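Local atomic coordinates of uncharacterized protein (Bacteroides fragilis, PDB entry 3NNG), a protein that is of unknown function but contains a calcium-bound F5/8 type C (discoidin-like) domain, a fold that in relatives often binds carbohydrates or other surface ligands. Residues Asn90-Glu95 against Cys142-Asn147; Thr50-Gly55 against Asp146-Phe151. The protein carries 1 engineered substitution. All blocks are in the same frame, centred on the assembly; numbering follows the deposited sequence.

Interaction 1 of 2, residues Asn90-Glu95 against Cys142-Asn147; sequences NLRSAE and CLTPDN
Ser-93 and Thr-144 meet through backbone and hydroxyl alike. Ser-93 OG and Thr-144 OG1 are 2.6 Å apart, a short hydrogen bond whose proton could come from either hydroxyl. Both oxygens sit between their own backbone N and carbonyl carbon (chi1 59° and 63°), which brings them together on one face of the sheet. Alongside this pair, two carbonyls each take two N-H groups. Thr-144 O accepts from Arg-92 N at 2.8 Å and from Ser-93 N at 3.1 Å, both arriving from the same face of the carbonyl plane. Ser-93 O likewise accepts from Leu-143 N (2.8 Å) and, at a longer 3.3 Å, from Thr-144 N. Two residues facing one is the signature of a classic beta bulge, and here each strand supplies one; the register slips by a residue before Ala-94 pairs with Cys-142. The bulges lie where strand 93-100 begins and strand 124-144 ends, within the antiparallel beta sandwich expected of F5/8 type C domains. On the other face Leu-91 bends back so that CD2 reaches Cys-142 CB at 3.9 Å, while the same methyl lies 3.3 Å from Thr-144 O. Beyond the strand, a cis peptide bond precedes Pro-145, whose CD comes within 3.1 Å of Asn-90 O. Further out, the Arg-92 side chain is kinked in its middle, and its guanidinium serves other partners: NE bonds to Phe-115 O and NH2 to Asn-117 OD1. Ile-140 packs against both Leu-91 and Ala-94 on the face that carries Cys-142.

Interaction 2 of 2, residues Thr50-Gly55 against Asp146-Phe151; sequences TWFTWG and DNYTGF
Trp-51 packs against Phe-151 where strand 51-54 runs antiparallel to the first residues of strand 148-159 (axes of the short segments at 160°), a pairing within the beta sandwich expected of F5/8 type C domains. From CB, 3.7 Å from Phe-151 O, the indole leaves anti to the backbone N (chi1 172°), which carries it over the neighbouring strand. CE3 then lies above one face of the Phe-151 ring, displaced from the ring centre, and also touches Gly-150 CA; CZ3 ends 3.7 Å from Phe-151 CE1. The ring planes are inclined at 56°, an oblique pairing. Trp-64 contacts both rings from outside the two segments, in edge-to-face fashion with Phe-151. On the other face, Phe-52 lays its ring over Thr-149 O and brings CZ to 3.6 Å from Tyr-148 CB. Gly-150, having no side chain, lets the chains close to 4.2 Å between its CA and Phe-52 CA. Near the strand end, Trp-54 and Tyr-148 run alongside each other in the same direction, with Trp-54 CD1 3.5 Å from Tyr-148 CE2. Backbone bonds set the register: Thr-53 and Thr-149 exchange a pair of N-H...O bonds, whereas Gly-55 N, at the N-cap of helix 56-59, approaches Asn-147 O at 2.7 Å from well above the carbonyl plane.

How the interactions relate
The two interactions share Asp-146 and Asn-147, which lie in the turn between strands 124-144 and 148-159, and their centres lie 8 Å apart in one sheet. Interaction 1 is partly buried and mainly polar: shared carbonyls and a hydroxyl pair irregularly join two strand ends, burying 417 Å². Interaction 2 is buried, covers 573 Å², and combines regular pairing with aromatic rings; its Thr-50 side chain lies about 6 Å from the calcium ion, against about 12 Å for the side chain of Asn-90 in interaction 1. Thr-149 bridges them, its CG2 4.0 Å from Cys-142 CB and its OG1 packed beside Leu-91 N while hydrogen-bonding to Tyr-89 O.

Interaction 1 of 2, residues Asn90-Glu95 against Cys142-Asn147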
loop_
_atom_site.group_PDB
_atom_site.type_symbol
_atom_site.label_atom_id
_atom_site.label_comp_id
_atom_site.label_asym_id
_atom_site.label_seq_id
_atom_site.Cartn_x
_atom_site.Cartn_y
_atom_site.Cartn_z
ATOM N N ASN A 90 2.204 -6.059 -11.739
ATOM C CA ASN A 90 2.645 -5.038 -10.795
ATOM C C ASN A 90 1.677 -3.848 -10.833
ATOM O O ASN A 90 1.065 -3.576 -11.865
ATOM C CB ASN A 90 4.057 -4.560 -11.123
ATOM C CG ASN A 90 5.107 -5.630 -10.907
ATOM O OD1 ASN A 90 6.225 -5.510 -11.408
ATOM N ND2 ASN A 90 4.761 -6.680 -10.154
ATOM N N LEU A 91 1.567 -3.144 -9.711
ATOM C CA LEU A 91 0.651 -2.014 -9.560
ATOM C C LEU A 91 1.025 -0.883 -10.512
ATOM O O LEU A 91 2.181 -0.489 -10.586
ATOM C CB LEU A 91 0.726 -1.483 -8.132
ATOM C CG LEU A 91 -0.499 -0.970 -7.370
ATOM C CD1 LEU A 91 -0.060 0.102 -6.376
ATOM C CD2 LEU A 91 -1.627 -0.474 -8.254
ATOM N N ARG A 92 0.028 -0.337 -11.196
ATOM C CA ARG A 92 0.225 0.702 -12.196
ATOM C C ARG A 92 -0.324 2.048 -11.695
ATOM O O ARG A 92 0.332 3.088 -11.819
ATOM C CB ARG A 92 -0.521 0.304 -13.465
ATOM C CG ARG A 92 0.248 0.418 -14.730
ATOM C CD ARG A 92 0.880 1.774 -14.885
ATOM N NE ARG A 92 2.321 1.615 -14.991
ATOM C CZ ARG A 92 2.918 0.873 -15.916
ATOM N NH1 ARG A 92 2.196 0.234 -16.828
ATOM N NH2 ARG A 92 4.240 0.775 -15.930
ATOM N N SER A 93 -1.537 2.032 -11.151
ATOM C CA SER A 93 -2.137 3.256 -10.614
ATOM C C SER A 93 -3.025 2.983 -9.398
ATOM O O SER A 93 -3.667 1.936 -9.302
ATOM C CB SER A 93 -2.938 3.988 -11.700
ATOM O OG SER A 93 -3.973 3.161 -12.213
ATOM N N ALA A 94 -3.067 3.932 -8.471
ATOM C CA ALA A 94 -3.836 3.738 -7.248
ATOM C C ALA A 94 -4.364 5.049 -6.740
ATOM O O ALA A 94 -3.876 6.118 -7.118
ATOM C CB ALA A 94 -2.978 3.077 -6.151
ATOM N N GLU A 95 -5.351 4.937 -5.863
ATOM C CA GLU A 95 -5.906 6.061 -5.140
ATOM C C GLU A 95 -5.796 5.759 -3.648
ATOM O O GLU A 95 -5.909 4.605 -3.231
ATOM C CB GLU A 95 -7.363 6.256 -5.532
ATOM C CG GLU A 95 -7.938 7.587 -5.126
ATOM C CD GLU A 95 -8.549 8.329 -6.300
ATOM O OE1 GLU A 95 -8.934 7.662 -7.290
ATOM O OE2 GLU A 95 -8.643 9.577 -6.227
ATOM N N CYS A 142 -6.457 0.061 -5.480
ATOM C CA CYS A 142 -5.660 -0.200 -6.667
ATOM C C CYS A 142 -6.546 -0.132 -7.893
ATOM O O CYS A 142 -7.520 -0.871 -7.996
ATOM C CB CYS A 142 -4.962 -1.565 -6.555
ATOM S SG CYS A 142 -3.890 -1.616 -5.072
ATOM N N LEU A 143 -6.208 0.781 -8.797
ATOM C CA LEU A 143 -7.004 1.026 -9.997
ATOM C C LEU A 143 -6.574 0.165 -11.184
ATOM O O LEU A 143 -7.402 -0.516 -11.790
ATOM C CB LEU A 143 -6.977 2.517 -10.366
ATOM C CG LEU A 143 -7.517 3.428 -9.259
ATOM C CD1 LEU A 143 -7.348 4.903 -9.629
ATOM C CD2 LEU A 143 -8.987 3.103 -8.934
ATOM N N THR A 144 -5.289 0.197 -11.529
ATOM C CA THR A 144 -4.797 -0.680 -12.579
ATOM C C THR A 144 -3.489 -1.332 -12.125
ATOM O O THR A 144 -2.770 -0.758 -11.313
ATOM C CB THR A 144 -4.565 0.080 -13.919
ATOM O OG1 THR A 144 -3.545 1.066 -13.733
ATOM C CG2 THR A 144 -5.854 0.765 -14.410
ATOM N N PRO A 145 -3.189 -2.534 -12.644
ATOM C CA PRO A 145 -4.057 -3.239 -13.596
ATOM C C PRO A 145 -5.368 -3.669 -12.947
ATOM O O PRO A 145 -5.409 -3.813 -11.725
ATOM C CB PRO A 145 -3.223 -4.462 -14.005
ATOM C CG PRO A 145 -2.211 -4.626 -12.952
ATOM C CD PRO A 145 -1.923 -3.249 -12.415
ATOM N N ASP A 146 -6.424 -3.853 -13.743
ATOM C CA ASP A 146 -7.739 -4.186 -13.189
ATOM C C ASP A 146 -8.099 -5.671 -13.227
ATOM O O ASP A 146 -9.200 -6.062 -12.830
ATOM C CB ASP A 146 -8.858 -3.326 -13.805
ATOM C CG ASP A 146 -9.065 -3.574 -15.293
ATOM O OD1 ASP A 146 -8.565 -4.582 -15.846
ATOM O OD2 ASP A 146 -9.747 -2.735 -15.915
ATOM N N ASN A 147 -7.175 -6.501 -13.694
ATOM C CA ASN A 147 -7.434 -7.935 -13.687
ATOM C C ASN A 147 -6.878 -8.611 -12.431
ATOM O O ASN A 147 -7.615 -9.277 -11.699
ATOM C CB ASN A 147 -6.959 -8.625 -14.978
ATOM C CG ASN A 147 -5.500 -8.329 -15.317
ATOM O OD1 ASN A 147 -4.867 -7.444 -14.732
ATOM N ND2 ASN A 147 -4.959 -9.081 -16.273
#

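Interaction 2 of 2, residues Thr50-Gly55 against Asp146-Phe151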
loop_
_atom_site.group_PDB
_atom_site.type_symbol
_atom_site.label_atom_id
_atom_site.label_comp_id
_atom_site.label_asym_id
_atom_site.label_seq_id
_atom_site.Cartn_x
_atom_site.Cartn_y
_atom_site.Cartn_z
ATOM N N THR A 50 4.250 -11.851 -1.037
ATOM C CA THR A 50 3.494 -10.734 -1.554
ATOM C C THR A 50 2.013 -10.862 -1.266
ATOM O O THR A 50 1.472 -11.974 -1.165
ATOM C CB THR A 50 3.703 -10.615 -3.078
ATOM O OG1 THR A 50 3.013 -9.466 -3.577
ATOM C CG2 THR A 50 3.165 -11.864 -3.753
ATOM N N TRP A 51 1.370 -9.709 -1.106
ATOM C CA TRP A 51 -0.076 -9.623 -1.197
ATOM C C TRP A 51 -0.444 -9.689 -2.679
ATOM O O TRP A 51 0.204 -9.069 -3.517
ATOM C CB TRP A 51 -0.589 -8.313 -0.580
ATOM C CG TRP A 51 -2.048 -8.100 -0.822
ATOM C CD1 TRP A 51 -3.067 -8.906 -0.403
ATOM C CD2 TRP A 51 -2.663 -7.019 -1.551
ATOM N NE1 TRP A 51 -4.277 -8.389 -0.807
ATOM C CE2 TRP A 51 -4.060 -7.243 -1.514
ATOM C CE3 TRP A 51 -2.169 -5.890 -2.213
ATOM C CZ2 TRP A 51 -4.968 -6.373 -2.137
ATOM C CZ3 TRP A 51 -3.075 -5.030 -2.826
ATOM C CH2 TRP A 51 -4.458 -5.277 -2.782
ATOM N N PHE A 52 -1.469 -10.454 -3.012
ATOM C CA PHE A 52 -1.878 -10.565 -4.403
ATOM C C PHE A 52 -3.367 -10.812 -4.425
ATOM O O PHE A 52 -3.888 -11.518 -3.568
ATOM C CB PHE A 52 -1.120 -11.689 -5.121
ATOM C CG PHE A 52 -1.243 -11.638 -6.623
ATOM C CD1 PHE A 52 -0.516 -10.704 -7.363
ATOM C CD2 PHE A 52 -2.080 -12.522 -7.298
ATOM C CE1 PHE A 52 -0.629 -10.649 -8.767
ATOM C CE2 PHE A 52 -2.194 -12.485 -8.705
ATOM C CZ PHE A 52 -1.473 -11.541 -9.437
ATOM N N THR A 53 -4.058 -10.229 -5.393
ATOM C CA THR A 53 -5.508 -10.312 -5.392
ATOM C C THR A 53 -6.105 -10.104 -6.779
ATOM O O THR A 53 -5.389 -9.863 -7.754
ATOM C CB THR A 53 -6.073 -9.231 -4.458
ATOM O OG1 THR A 53 -7.491 -9.366 -4.335
ATOM C CG2 THR A 53 -5.726 -7.859 -5.006
ATOM N N TRP A 54 -7.426 -10.210 -6.850
ATOM C CA TRP A 54 -8.185 -9.845 -8.036
ATOM C C TRP A 54 -8.221 -8.330 -8.170
ATOM O O TRP A 54 -8.353 -7.618 -7.166
ATOM C CB TRP A 54 -9.622 -10.352 -7.906
ATOM C CG TRP A 54 -9.766 -11.811 -8.145
ATOM C CD1 TRP A 54 -9.961 -12.423 -9.349
ATOM C CD2 TRP A 54 -9.740 -12.852 -7.165
ATOM N NE1 TRP A 54 -10.045 -13.777 -9.184
ATOM C CE2 TRP A 54 -9.921 -14.075 -7.849
ATOM C CE3 TRP A 54 -9.578 -12.877 -5.775
ATOM C CZ2 TRP A 54 -9.943 -15.310 -7.198
ATOM C CZ3 TRP A 54 -9.601 -14.101 -5.124
ATOM C CH2 TRP A 54 -9.775 -15.302 -5.838
ATOM N N GLY A 55 -8.116 -7.846 -9.409
ATOM C CA GLY A 55 -8.232 -6.428 -9.720
ATOM C C GLY A 55 -9.682 -5.979 -9.684
ATOM O O GLY A 55 -10.565 -6.798 -9.476
ATOM N N ASP A 146 -6.424 -3.853 -13.743
ATOM C CA ASP A 146 -7.739 -4.186 -13.189
ATOM C C ASP A 146 -8.099 -5.671 -13.227
ATOM O O ASP A 146 -9.200 -6.062 -12.830
ATOM C CB ASP A 146 -8.858 -3.326 -13.805
ATOM C CG ASP A 146 -9.065 -3.574 -15.293
ATOM O OD1 ASP A 146 -8.565 -4.582 -15.846
ATOM O OD2 ASP A 146 -9.747 -2.735 -15.915
ATOM N N ASN A 147 -7.175 -6.501 -13.694
ATOM C CA ASN A 147 -7.434 -7.935 -13.687
ATOM C C ASN A 147 -6.878 -8.611 -12.431
ATOM O O ASN A 147 -7.615 -9.277 -11.699
ATOM C CB ASN A 147 -6.959 -8.625 -14.978
ATOM C CG ASN A 147 -5.500 -8.329 -15.317
ATOM O OD1 ASN A 147 -4.867 -7.444 -14.732
ATOM N ND2 ASN A 147 -4.959 -9.081 -16.273
ATOM N N TYR A 148 -5.583 -8.438 -12.195
ATOM C CA TYR A 148 -4.931 -8.950 -10.996
ATOM C C TYR A 148 -3.804 -8.001 -10.643
ATOM O O TYR A 148 -3.173 -7.444 -11.533
ATOM C CB TYR A 148 -4.371 -10.354 -11.231
ATOM C CG TYR A 148 -5.415 -11.369 -11.672
ATOM C CD1 TYR A 148 -5.711 -11.545 -13.017
ATOM C CD2 TYR A 148 -6.092 -12.151 -10.743
ATOM C CE1 TYR A 148 -6.652 -12.470 -13.432
ATOM C CE2 TYR A 148 -7.047 -13.079 -11.144
ATOM C CZ TYR A 148 -7.322 -13.232 -12.493
ATOM O OH TYR A 148 -8.264 -14.140 -12.911
ATOM N N THR A 149 -3.552 -7.805 -9.353
ATOM C CA THR A 149 -2.395 -7.027 -8.934
ATOM C C THR A 149 -2.083 -7.280 -7.453
ATOM O O THR A 149 -2.732 -8.105 -6.794
ATOM C CB THR A 149 -2.597 -5.495 -9.246
ATOM O OG1 THR A 149 -1.359 -4.785 -9.101
ATOM C CG2 THR A 149 -3.652 -4.865 -8.331
ATOM N N GLY A 150 -1.090 -6.566 -6.933
ATOM C CA GLY A 150 -0.705 -6.685 -5.539
ATOM C C GLY A 150 0.634 -6.007 -5.336
ATOM O O GLY A 150 1.068 -5.241 -6.189
ATOM N N PHE A 151 1.292 -6.289 -4.217
ATOM C CA PHE A 151 2.638 -5.774 -3.989
ATOM C C PHE A 151 3.310 -6.512 -2.844
ATOM O O PHE A 151 2.638 -7.012 -1.946
ATOM C CB PHE A 151 2.654 -4.253 -3.774
ATOM C CG PHE A 151 1.556 -3.739 -2.864
ATOM C CD1 PHE A 151 0.549 -2.924 -3.364
ATOM C CD2 PHE A 151 1.554 -4.043 -1.505
ATOM C CE1 PHE A 151 -0.458 -2.440 -2.533
ATOM C CE2 PHE A 151 0.563 -3.568 -0.668
ATOM C CZ PHE A 151 -0.461 -2.763 -1.181
#